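Local coordinates for IPT/TIG domain-containing protein BACOVA_02650 (Bacteroides ovatus, PDB 5E7G) that binds xyloglucan at the cell surface of a gut bacterium, probably holding the polysaccharide before its transport into the periplasm for degradation, at residues 361-366 and 445-450; 371-376 and 430-435; 287-292 and 335-340. One frame throughout, in Å; residues are numbered along the deposited sequence.

Contact 1: 361-366 and 445-450. With CA (calcium ion), chain C.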
loop_
_atom_site.group_PDB
_atom_site.type_symbol
_atom_site.label_atom_id
_atom_site.label_comp_id
_atom_site.label_asym_id
_atom_site.label_seq_id
_atom_site.Cartn_x
_atom_site.Cartn_y
_atom_site.Cartn_z
ATOM N N GLU A 361 -23.887 -2.970 -13.389
ATOM C CA GLU A 361 -24.356 -2.310 -12.183
ATOM C C GLU A 361 -25.634 -2.983 -11.734
ATOM O O GLU A 361 -26.527 -3.245 -12.543
ATOM C CB GLU A 361 -24.592 -0.813 -12.406
ATOM C CG GLU A 361 -23.348 -0.035 -12.778
ATOM C CD GLU A 361 -22.217 -0.205 -11.783
ATOM O OE1 GLU A 361 -22.362 0.198 -10.608
ATOM O OE2 GLU A 361 -21.172 -0.738 -12.192
ATOM N N CYS A 362 -25.703 -3.261 -10.439
ATOM C CA CYS A 362 -26.854 -3.921 -9.847
ATOM C C CYS A 362 -27.346 -3.160 -8.619
ATOM O O CYS A 362 -26.553 -2.567 -7.880
ATOM C CB CYS A 362 -26.505 -5.365 -9.471
ATOM S SG CYS A 362 -27.920 -6.338 -8.964
ATOM N N PHE A 363 -28.658 -3.172 -8.422
ATOM C CA PHE A 363 -29.273 -2.551 -7.263
ATOM C C PHE A 363 -30.219 -3.543 -6.622
ATOM O O PHE A 363 -31.174 -3.980 -7.258
ATOM C CB PHE A 363 -30.030 -1.279 -7.661
ATOM C CG PHE A 363 -30.691 -0.564 -6.503
ATOM C CD1 PHE A 363 -31.879 -1.031 -5.963
ATOM C CD2 PHE A 363 -30.132 0.596 -5.976
ATOM C CE1 PHE A 363 -32.495 -0.360 -4.903
ATOM C CE2 PHE A 363 -30.741 1.274 -4.918
ATOM C CZ PHE A 363 -31.919 0.801 -4.383
ATOM N N VAL A 364 -29.950 -3.881 -5.363
ATOM C CA VAL A 364 -30.810 -4.773 -4.588
ATOM C C VAL A 364 -31.498 -3.991 -3.476
ATOM O O VAL A 364 -30.834 -3.413 -2.619
ATOM C CB VAL A 364 -30.003 -5.946 -3.973
ATOM C CG1 VAL A 364 -30.924 -6.914 -3.228
ATOM C CG2 VAL A 364 -29.223 -6.670 -5.058
ATOM N N LYS A 365 -32.828 -3.970 -3.492
ATOM C CA LYS A 365 -33.594 -3.265 -2.467
ATOM C C LYS A 365 -33.387 -3.900 -1.099
ATOM O O LYS A 365 -33.132 -3.204 -0.112
ATOM C CB LYS A 365 -35.082 -3.266 -2.804
ATOM C CG LYS A 365 -35.959 -2.539 -1.776
ATOM C CD LYS A 365 -35.805 -1.029 -1.862
ATOM C CE LYS A 365 -36.721 -0.327 -0.864
ATOM N NZ LYS A 365 -36.652 1.155 -0.980
ATOM N N GLU A 366 -33.524 -5.224 -1.051
ATOM C CA GLU A 366 -33.336 -5.984 0.179
ATOM C C GLU A 366 -32.791 -7.384 -0.094
ATOM O O GLU A 366 -33.111 -7.996 -1.116
ATOM C CB GLU A 366 -34.655 -6.091 0.947
ATOM C CG GLU A 366 -34.479 -6.597 2.375
ATOM C CD GLU A 366 -33.538 -5.713 3.198
ATOM O OE1 GLU A 366 -33.870 -4.524 3.419
ATOM O OE2 GLU A 366 -32.458 -6.202 3.611
ATOM N N GLU A 445 -36.511 -7.259 -5.236
ATOM C CA GLU A 445 -36.533 -6.094 -6.103
ATOM C C GLU A 445 -35.107 -5.788 -6.542
ATOM O O GLU A 445 -34.306 -5.263 -5.765
ATOM C CB GLU A 445 -37.154 -4.899 -5.387
ATOM C CG GLU A 445 -37.368 -3.700 -6.281
ATOM C CD GLU A 445 -37.939 -2.517 -5.542
ATOM O OE1 GLU A 445 -38.129 -2.618 -4.310
ATOM O OE2 GLU A 445 -38.204 -1.486 -6.195
ATOM N N VAL A 446 -34.791 -6.142 -7.785
ATOM C CA VAL A 446 -33.433 -6.019 -8.307
ATOM C C VAL A 446 -33.418 -5.309 -9.664
ATOM O O VAL A 446 -34.294 -5.531 -10.504
ATOM C CB VAL A 446 -32.766 -7.403 -8.439
ATOM C CG1 VAL A 446 -31.330 -7.265 -8.923
ATOM C CG2 VAL A 446 -32.807 -8.140 -7.100
ATOM N N TYR A 447 -32.415 -4.462 -9.874
ATOM C CA TYR A 447 -32.283 -3.716 -11.119
ATOM C C TYR A 447 -30.899 -3.919 -11.710
ATOM O O TYR A 447 -29.927 -4.083 -10.975
ATOM C CB TYR A 447 -32.547 -2.222 -10.892
ATOM C CG TYR A 447 -33.929 -1.932 -10.355
ATOM C CD1 TYR A 447 -35.008 -1.761 -11.215
ATOM C CD2 TYR A 447 -34.158 -1.837 -8.987
ATOM C CE1 TYR A 447 -36.283 -1.497 -10.725
ATOM C CE2 TYR A 447 -35.427 -1.573 -8.487
ATOM C CZ TYR A 447 -36.486 -1.406 -9.359
ATOM O OH TYR A 447 -37.744 -1.151 -8.862
ATOM N N PHE A 448 -30.829 -3.895 -13.039
ATOM C CA PHE A 448 -29.590 -4.137 -13.780
ATOM C C PHE A 448 -29.357 -3.081 -14.853
ATOM O O PHE A 448 -30.309 -2.629 -15.487
ATOM C CB PHE A 448 -29.616 -5.512 -14.470
ATOM C CG PHE A 448 -29.722 -6.680 -13.538
ATOM C CD1 PHE A 448 -30.957 -7.204 -13.203
ATOM C CD2 PHE A 448 -28.584 -7.287 -13.029
ATOM C CE1 PHE A 448 -31.055 -8.306 -12.359
ATOM C CE2 PHE A 448 -28.679 -8.382 -12.184
ATOM C CZ PHE A 448 -29.922 -8.890 -11.852
ATOM N N ASP A 449 -28.097 -2.735 -15.101
ATOM C CA ASP A 449 -27.775 -1.808 -16.183
ATOM C C ASP A 449 -26.304 -1.910 -16.576
ATOM O O ASP A 449 -25.474 -2.373 -15.799
ATOM C CB ASP A 449 -28.115 -0.365 -15.757
ATOM C CG ASP A 449 -28.484 0.547 -16.931
ATOM O OD1 ASP A 449 -28.160 0.220 -18.090
ATOM O OD2 ASP A 449 -29.093 1.620 -16.688
ATOM N N ASN A 450 -25.994 -1.457 -17.785
ATOM C CA ASN A 450 -24.617 -1.285 -18.246
ATOM C C ASN A 450 -23.776 -2.572 -18.240
ATOM O O ASN A 450 -22.636 -2.592 -17.759
ATOM C CB ASN A 450 -23.926 -0.206 -17.408
ATOM C CG ASN A 450 -24.521 1.178 -17.645
ATOM O OD1 ASN A 450 -24.986 1.478 -18.746
ATOM N ND2 ASN A 450 -24.511 2.025 -16.616
HETATM CA CA CA C . -29.193 2.180 -18.968
HETATM O O HOH W 1 -34.890 -7.246 -2.847
HETATM O O HOH W 2 -26.967 2.958 -19.287
#
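Two antiparallel strands of the calcium-bearing sheet in the xyloglucan-binding domain meet where Phe363 pairs with Tyr447 and Glu361 with Asp449, both hydrogen-bonded pairs. The Phe363 and Tyr447 amides and carbonyls bond each other in both directions, Tyr447 N reaching Phe363 O at 2.9 Å, and Lys365 N closes the run with a nearly straight bond (175°) to Glu445 O. On the face carrying Cys362, Val364, Val446 and Phe448, Cys362 SG touches both Val446 and Phe448. With SG anti to the backbone N (chi1 -171°), it sits 3.5 Å from Val446 CG1 and approaches the Phe448 ring obliquely, SG lying 4.4 Å from its centroid as a sulfur-aromatic contact. This face is the inner one of a beta-sandwich, for the Phe448 ring meets Phe373 of the other sheet edge-to-face. On the opposite face, Phe363 and Tyr447 run side by side, Phe363 CD1 coming to the edge of the tyrosine ring 3.9 Å from Tyr447 CD2. Glu445 stretches out so that OE2 accepts the Tyr447 hydroxyl on its anti lone pair, OH to OE2 2.7 Å, while OE1 rests 3.3 Å from Lys365 CG. Were Glu445 shortened to alanine, the Tyr447 hydroxyl would probably lose this acceptor and the Lys365 chain its neighbour. Farther along, Glu361 OE2 makes a salt bridge with Arg452. The Asp449 carboxylate, on the same face, grips the calcium ion with both OD1 and OD2, each 2.4 Å away.

Contact 2: 371-376 and 430-435. With XYS (alpha-D-xylopyranose), chain B.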
loop_
_atom_site.group_PDB
_atom_site.type_symbol
_atom_site.label_atom_id
_atom_site.label_comp_id
_atom_site.label_asym_id
_atom_site.label_seq_id
_atom_site.Cartn_x
_atom_site.Cartn_y
_atom_site.Cartn_z
ATOM N N PRO A 371 -34.106 -17.126 -4.088
ATOM C CA PRO A 371 -34.036 -16.647 -5.471
ATOM C C PRO A 371 -32.606 -16.505 -5.978
ATOM O O PRO A 371 -31.723 -16.075 -5.233
ATOM C CB PRO A 371 -34.732 -15.284 -5.404
ATOM C CG PRO A 371 -35.641 -15.386 -4.245
ATOM C CD PRO A 371 -34.914 -16.229 -3.242
ATOM N N VAL A 372 -32.387 -16.879 -7.235
ATOM C CA VAL A 372 -31.072 -16.790 -7.850
ATOM C C VAL A 372 -31.213 -16.348 -9.298
ATOM O O VAL A 372 -32.312 -16.381 -9.861
ATOM C CB VAL A 372 -30.319 -18.138 -7.799
ATOM C CG1 VAL A 372 -30.003 -18.532 -6.355
ATOM C CG2 VAL A 372 -31.132 -19.226 -8.500
ATOM N N PHE A 373 -30.098 -15.943 -9.895
ATOM C CA PHE A 373 -30.081 -15.484 -11.278
ATOM C C PHE A 373 -29.225 -16.375 -12.160
ATOM O O PHE A 373 -28.208 -16.911 -11.718
ATOM C CB PHE A 373 -29.563 -14.053 -11.366
ATOM C CG PHE A 373 -30.480 -13.042 -10.756
ATOM C CD1 PHE A 373 -31.512 -12.491 -11.493
ATOM C CD2 PHE A 373 -30.313 -12.645 -9.446
ATOM C CE1 PHE A 373 -32.359 -11.558 -10.929
ATOM C CE2 PHE A 373 -31.155 -11.712 -8.880
ATOM C CZ PHE A 373 -32.180 -11.170 -9.624
ATOM N N GLN A 374 -29.657 -16.521 -13.407
ATOM C CA GLN A 374 -28.857 -17.152 -14.449
ATOM C C GLN A 374 -28.500 -16.129 -15.521
ATOM O O GLN A 374 -29.363 -15.386 -15.987
ATOM C CB GLN A 374 -29.611 -18.323 -15.079
ATOM C CG GLN A 374 -28.888 -18.974 -16.261
ATOM C CD GLN A 374 -29.716 -20.042 -16.949
ATOM O OE1 GLN A 374 -30.946 -20.005 -16.926
ATOM N NE2 GLN A 374 -29.042 -21.000 -17.571
ATOM N N ILE A 375 -27.231 -16.104 -15.913
ATOM C CA ILE A 375 -26.776 -15.263 -17.015
ATOM C C ILE A 375 -26.227 -16.150 -18.127
ATOM O O ILE A 375 -25.281 -16.913 -17.909
ATOM C CB ILE A 375 -25.702 -14.262 -16.567
ATOM C CG1 ILE A 375 -26.306 -13.234 -15.595
ATOM C CG2 ILE A 375 -25.078 -13.563 -17.794
ATOM C CD1 ILE A 375 -25.282 -12.325 -14.943
ATOM N N ALA A 376 -26.817 -16.029 -19.313
ATOM C CA ALA A 376 -26.470 -16.872 -20.455
ATOM C C ALA A 376 -26.179 -16.043 -21.704
ATOM O O ALA A 376 -26.799 -14.995 -21.917
ATOM C CB ALA A 376 -27.597 -17.860 -20.732
ATOM N N ILE A 430 -28.064 -12.412 -25.150
ATOM C CA ILE A 430 -27.724 -12.356 -23.735
ATOM C C ILE A 430 -29.033 -12.471 -22.968
ATOM O O ILE A 430 -30.050 -11.919 -23.385
ATOM C CB ILE A 430 -26.966 -11.065 -23.339
ATOM C CG1 ILE A 430 -26.584 -11.120 -21.858
ATOM C CG2 ILE A 430 -27.804 -9.822 -23.629
ATOM C CD1 ILE A 430 -25.571 -10.064 -21.443
ATOM N N GLY A 431 -29.010 -13.205 -21.862
ATOM C CA GLY A 431 -30.219 -13.509 -21.129
ATOM C C GLY A 431 -29.989 -13.488 -19.637
ATOM O O GLY A 431 -28.977 -13.981 -19.147
ATOM N N VAL A 432 -30.935 -12.895 -18.922
ATOM C CA VAL A 432 -30.917 -12.854 -17.472
ATOM C C VAL A 432 -32.209 -13.495 -16.976
ATOM O O VAL A 432 -33.297 -13.052 -17.329
ATOM C CB VAL A 432 -30.777 -11.407 -16.950
ATOM C CG1 VAL A 432 -30.834 -11.372 -15.430
ATOM C CG2 VAL A 432 -29.468 -10.802 -17.460
ATOM N N TYR A 433 -32.082 -14.546 -16.175
ATOM C CA TYR A 433 -33.236 -15.340 -15.763
ATOM C C TYR A 433 -33.279 -15.440 -14.256
ATOM O O TYR A 433 -32.300 -15.856 -13.637
ATOM C CB TYR A 433 -33.183 -16.748 -16.383
ATOM C CG TYR A 433 -32.986 -16.753 -17.881
ATOM C CD1 TYR A 433 -31.713 -16.637 -18.435
ATOM C CD2 TYR A 433 -34.069 -16.875 -18.746
ATOM C CE1 TYR A 433 -31.524 -16.643 -19.809
ATOM C CE2 TYR A 433 -33.890 -16.881 -20.124
ATOM C CZ TYR A 433 -32.615 -16.765 -20.649
ATOM O OH TYR A 433 -32.421 -16.767 -22.016
ATOM N N ALA A 434 -34.411 -15.048 -13.676
ATOM C CA ALA A 434 -34.628 -15.144 -12.235
ATOM C C ALA A 434 -35.504 -16.355 -11.894
ATOM O O ALA A 434 -36.554 -16.566 -12.502
ATOM C CB ALA A 434 -35.264 -13.871 -11.710
ATOM N N THR A 435 -35.067 -17.137 -10.914
ATOM C CA THR A 435 -35.801 -18.318 -10.473
ATOM C C THR A 435 -35.680 -18.457 -8.963
ATOM O O THR A 435 -34.867 -17.767 -8.348
ATOM C CB THR A 435 -35.268 -19.600 -11.136
ATOM O OG1 THR A 435 -33.920 -19.821 -10.708
ATOM C CG2 THR A 435 -35.315 -19.486 -12.658
HETATM C C1 XYS B . -34.424 -22.037 -21.852
HETATM C C2 XYS B . -33.311 -23.040 -21.700
HETATM C C3 XYS B . -32.911 -23.136 -20.268
HETATM C C4 XYS B . -32.716 -21.811 -19.595
HETATM C C5 XYS B . -33.687 -20.694 -19.996
HETATM O O2 XYS B . -33.759 -24.325 -22.173
HETATM O O3 XYS B . -31.661 -23.879 -20.162
HETATM O O4 XYS B . -32.840 -22.017 -18.180
HETATM O O5 XYS B . -34.010 -20.683 -21.434
#
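Tyr433 O accepts the shortest bond of the pair, from Gln374 N at 2.7 Å, and Tyr433 N answers to Gln374 O. The two residues form a hydrogen-bonded pair at the middle of an antiparallel strand pairing, in the beta-sandwich sheet that carries the glycan pocket, and both side chains leave on the sugar-binding face. Gln374, extended all along its chain (chi1 175°, chi2 -174°), projects its amide outward until OE1 takes a hydrogen bond from O4 of the bound xylose, OE1 to O4 3.0 Å. The tyrosine ring lies alongside, and xylose C5 sits over one of its faces, displaced toward the rim, 3.8 Å from Tyr433 CE2. This is consistent with a CH-pi contact, the platform arrangement common in carbohydrate-binding sites. His429 binds the Tyr433 hydroxyl, holding that end of the ring. Gly431 leaves room for it, since a CB there would run into Tyr433 OH. Also on the sugar side, near the strand ends, Val372 and Thr435 exchange backbone bonds, and their side chains cross obliquely with Val372 CG2 3.6 Å from Thr435 OG1.

The reverse face is apolar and turns to the second sheet, where Phe448 and Ile321 lie. The Phe373 ring meets Val432 and Ala434 obliquely here, its CD1 4.1 Å from Val432 CG1 and its CE1 3.8 Å from Ala434 CB.

Contact 3: 287-292 and 335-340; sequences LNYDGI and SYSNAQ. With CA (calcium ion), chain C.
With CG anti to the backbone N (chi1 -176°) and a turn at chi2 (62°), Leu287 brings CD2 to 3.7 Å from Ser337 CB. Its other methyl, CD1, lies near Asn338 O. The Tyr289 ring follows, presenting its edge to Ser337 OG from 4.3 Å at CE1, and at the outer end Ile292 and Gln340 cross at about a right angle, Ile292 CD1 3.9 Å from Gln340 OE1. These are van der Waals contacts; polar bonding instead shapes the calcium loop from within. Asn288 OD1 accepts the amides of Asp290 (2.7 Å from Asp290 N) and Ile292 from opposite faces of its plane, the former bond making an Asx turn. Gly291 takes a backbone conformation in which a side chain would be jammed against the preceding carbonyl. The folded loop thereby presents Asn288 O and Asp290 OD2, each 2.4 Å from the calcium ion, whose shell is completed by Asp449, Asn315 O, Thr317 O and a water. The loop joins strand 285-287 to strand 294-297, and so passes from one sheet of the sandwich to the other, with Leu287 and Tyr289 packed on Phe451 of strand 442-455 and Ser337 resting on Ile430 of strand 429-436.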
loop_
_atom_site.group_PDB
_atom_site.type_symbol
_atom_site.label_atom_id
_atom_site.label_comp_id
_atom_site.label_asym_id
_atom_site.label_seq_id
_atom_site.Cartn_x
_atom_site.Cartn_y
_atom_site.Cartn_z
ATOM N N LEU A 287 -24.896 -3.883 -23.372
ATOM C CA LEU A 287 -26.333 -3.724 -23.153
ATOM C C LEU A 287 -26.615 -2.661 -22.068
ATOM O O LEU A 287 -26.175 -2.794 -20.922
ATOM C CB LEU A 287 -26.961 -5.067 -22.771
ATOM C CG LEU A 287 -28.482 -5.113 -22.589
ATOM C CD1 LEU A 287 -29.195 -4.756 -23.876
ATOM C CD2 LEU A 287 -28.947 -6.468 -22.093
ATOM N N ASN A 288 -27.337 -1.605 -22.437
ATOM C CA ASN A 288 -27.667 -0.536 -21.492
ATOM C C ASN A 288 -29.117 -0.081 -21.617
ATOM O O ASN A 288 -29.550 0.814 -20.899
ATOM C CB ASN A 288 -26.719 0.648 -21.684
ATOM C CG ASN A 288 -26.850 1.300 -23.054
ATOM O OD1 ASN A 288 -27.767 1.003 -23.821
ATOM N ND2 ASN A 288 -25.931 2.209 -23.359
ATOM N N TYR A 289 -29.856 -0.707 -22.531
ATOM C CA TYR A 289 -31.271 -0.398 -22.740
ATOM C C TYR A 289 -31.477 1.056 -23.170
ATOM O O TYR A 289 -32.579 1.592 -23.070
ATOM C CB TYR A 289 -32.075 -0.703 -21.469
ATOM C CG TYR A 289 -31.729 -2.038 -20.855
ATOM C CD1 TYR A 289 -32.125 -3.223 -21.455
ATOM C CD2 TYR A 289 -30.996 -2.117 -19.679
ATOM C CE1 TYR A 289 -31.804 -4.449 -20.897
ATOM C CE2 TYR A 289 -30.672 -3.334 -19.115
ATOM C CZ TYR A 289 -31.077 -4.495 -19.725
ATOM O OH TYR A 289 -30.744 -5.704 -19.153
ATOM N N ASP A 290 -30.414 1.675 -23.678
ATOM C CA ASP A 290 -30.446 3.062 -24.119
ATOM C C ASP A 290 -29.787 3.208 -25.490
ATOM O O ASP A 290 -29.130 4.210 -25.761
ATOM C CB ASP A 290 -29.742 3.967 -23.094
ATOM C CG ASP A 290 -30.412 3.943 -21.737
ATOM O OD1 ASP A 290 -31.633 4.181 -21.697
ATOM O OD2 ASP A 290 -29.728 3.672 -20.719
ATOM N N GLY A 291 -29.941 2.201 -26.346
ATOM C CA GLY A 291 -29.389 2.263 -27.693
ATOM C C GLY A 291 -28.270 1.276 -27.971
ATOM O O GLY A 291 -27.995 0.972 -29.129
ATOM N N ILE A 292 -27.597 0.817 -26.919
ATOM C CA ILE A 292 -26.640 -0.283 -27.033
ATOM C C ILE A 292 -27.336 -1.590 -26.704
ATOM O O ILE A 292 -27.695 -1.825 -25.550
ATOM C CB ILE A 292 -25.439 -0.125 -26.092
ATOM C CG1 ILE A 292 -24.791 1.251 -26.257
ATOM C CG2 ILE A 292 -24.428 -1.220 -26.350
ATOM C CD1 ILE A 292 -24.333 1.557 -27.652
ATOM N N SER A 335 -35.269 -11.623 -18.755
ATOM C CA SER A 335 -35.112 -10.764 -19.924
ATOM C C SER A 335 -34.201 -11.417 -20.956
ATOM O O SER A 335 -33.039 -11.712 -20.668
ATOM C CB SER A 335 -34.539 -9.404 -19.533
ATOM O OG SER A 335 -34.138 -8.671 -20.683
ATOM N N TYR A 336 -34.744 -11.632 -22.152
ATOM C CA TYR A 336 -33.989 -12.158 -23.284
ATOM C C TYR A 336 -33.675 -10.992 -24.202
ATOM O O TYR A 336 -34.583 -10.415 -24.802
ATOM C CB TYR A 336 -34.790 -13.245 -24.023
ATOM C CG TYR A 336 -34.051 -13.940 -25.152
ATOM C CD1 TYR A 336 -33.660 -13.242 -26.286
ATOM C CD2 TYR A 336 -33.767 -15.304 -25.093
ATOM C CE1 TYR A 336 -32.994 -13.861 -27.317
ATOM C CE2 TYR A 336 -33.097 -15.940 -26.132
ATOM C CZ TYR A 336 -32.715 -15.207 -27.241
ATOM O OH TYR A 336 -32.049 -15.800 -28.283
ATOM N N SER A 337 -32.397 -10.644 -24.312
ATOM C CA SER A 337 -31.993 -9.463 -25.067
ATOM C C SER A 337 -30.982 -9.779 -26.162
ATOM O O SER A 337 -30.386 -10.856 -26.187
ATOM C CB SER A 337 -31.414 -8.410 -24.115
ATOM O OG SER A 337 -32.376 -8.026 -23.143
ATOM N N ASN A 338 -30.824 -8.828 -27.077
ATOM C CA ASN A 338 -29.742 -8.852 -28.049
ATOM C C ASN A 338 -28.635 -7.905 -27.633
ATOM O O ASN A 338 -28.843 -6.694 -27.533
ATOM C CB ASN A 338 -30.249 -8.470 -29.437
ATOM C CG ASN A 338 -30.827 -9.653 -30.184
ATOM O OD1 ASN A 338 -30.204 -10.717 -30.259
ATOM N ND2 ASN A 338 -32.028 -9.484 -30.724
ATOM N N ALA A 339 -27.458 -8.463 -27.389
ATOM C CA ALA A 339 -26.299 -7.669 -27.022
ATOM C C ALA A 339 -25.634 -7.118 -28.266
ATOM O O ALA A 339 -25.909 -7.557 -29.385
ATOM C CB ALA A 339 -25.301 -8.501 -26.218
ATOM N N GLN A 340 -24.759 -6.148 -28.056
ATOM C CA GLN A 340 -23.896 -5.640 -29.098
ATOM C C GLN A 340 -22.481 -5.874 -28.612
ATOM O O GLN A 340 -21.967 -5.101 -27.809
ATOM C CB GLN A 340 -24.165 -4.157 -29.371
ATOM C CG GLN A 340 -23.282 -3.569 -30.449
ATOM C CD GLN A 340 -23.606 -2.117 -30.754
ATOM O OE1 GLN A 340 -23.039 -1.209 -30.150
ATOM N NE2 GLN A 340 -24.515 -1.896 -31.702
HETATM CA CA CA C . -29.193 2.180 -18.968
HETATM O O HOH W 2 -26.967 2.958 -19.287
#

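Contacts 1 and 2 are buried strand pairings, one in each sheet of the same sandwich, and their inner faces pack together, Val446 CB lying 4.0 Å from Phe373 CZ. Their other faces differ: away from the opposing sheet, contact 1 carries buried acidic and aromatic side chains, with Asp449 binding calcium, whereas contact 2 offers an amide and a ring to sugar. Contact 3 is smaller, partly buried and free of backbone pairing between its segments, relying on van der Waals packing, some of it against polar atoms. It shares elements with both: strand 329-338 neighbours strand 429-436 of contact 2, and its loop binds the same calcium ion and water as contact 1.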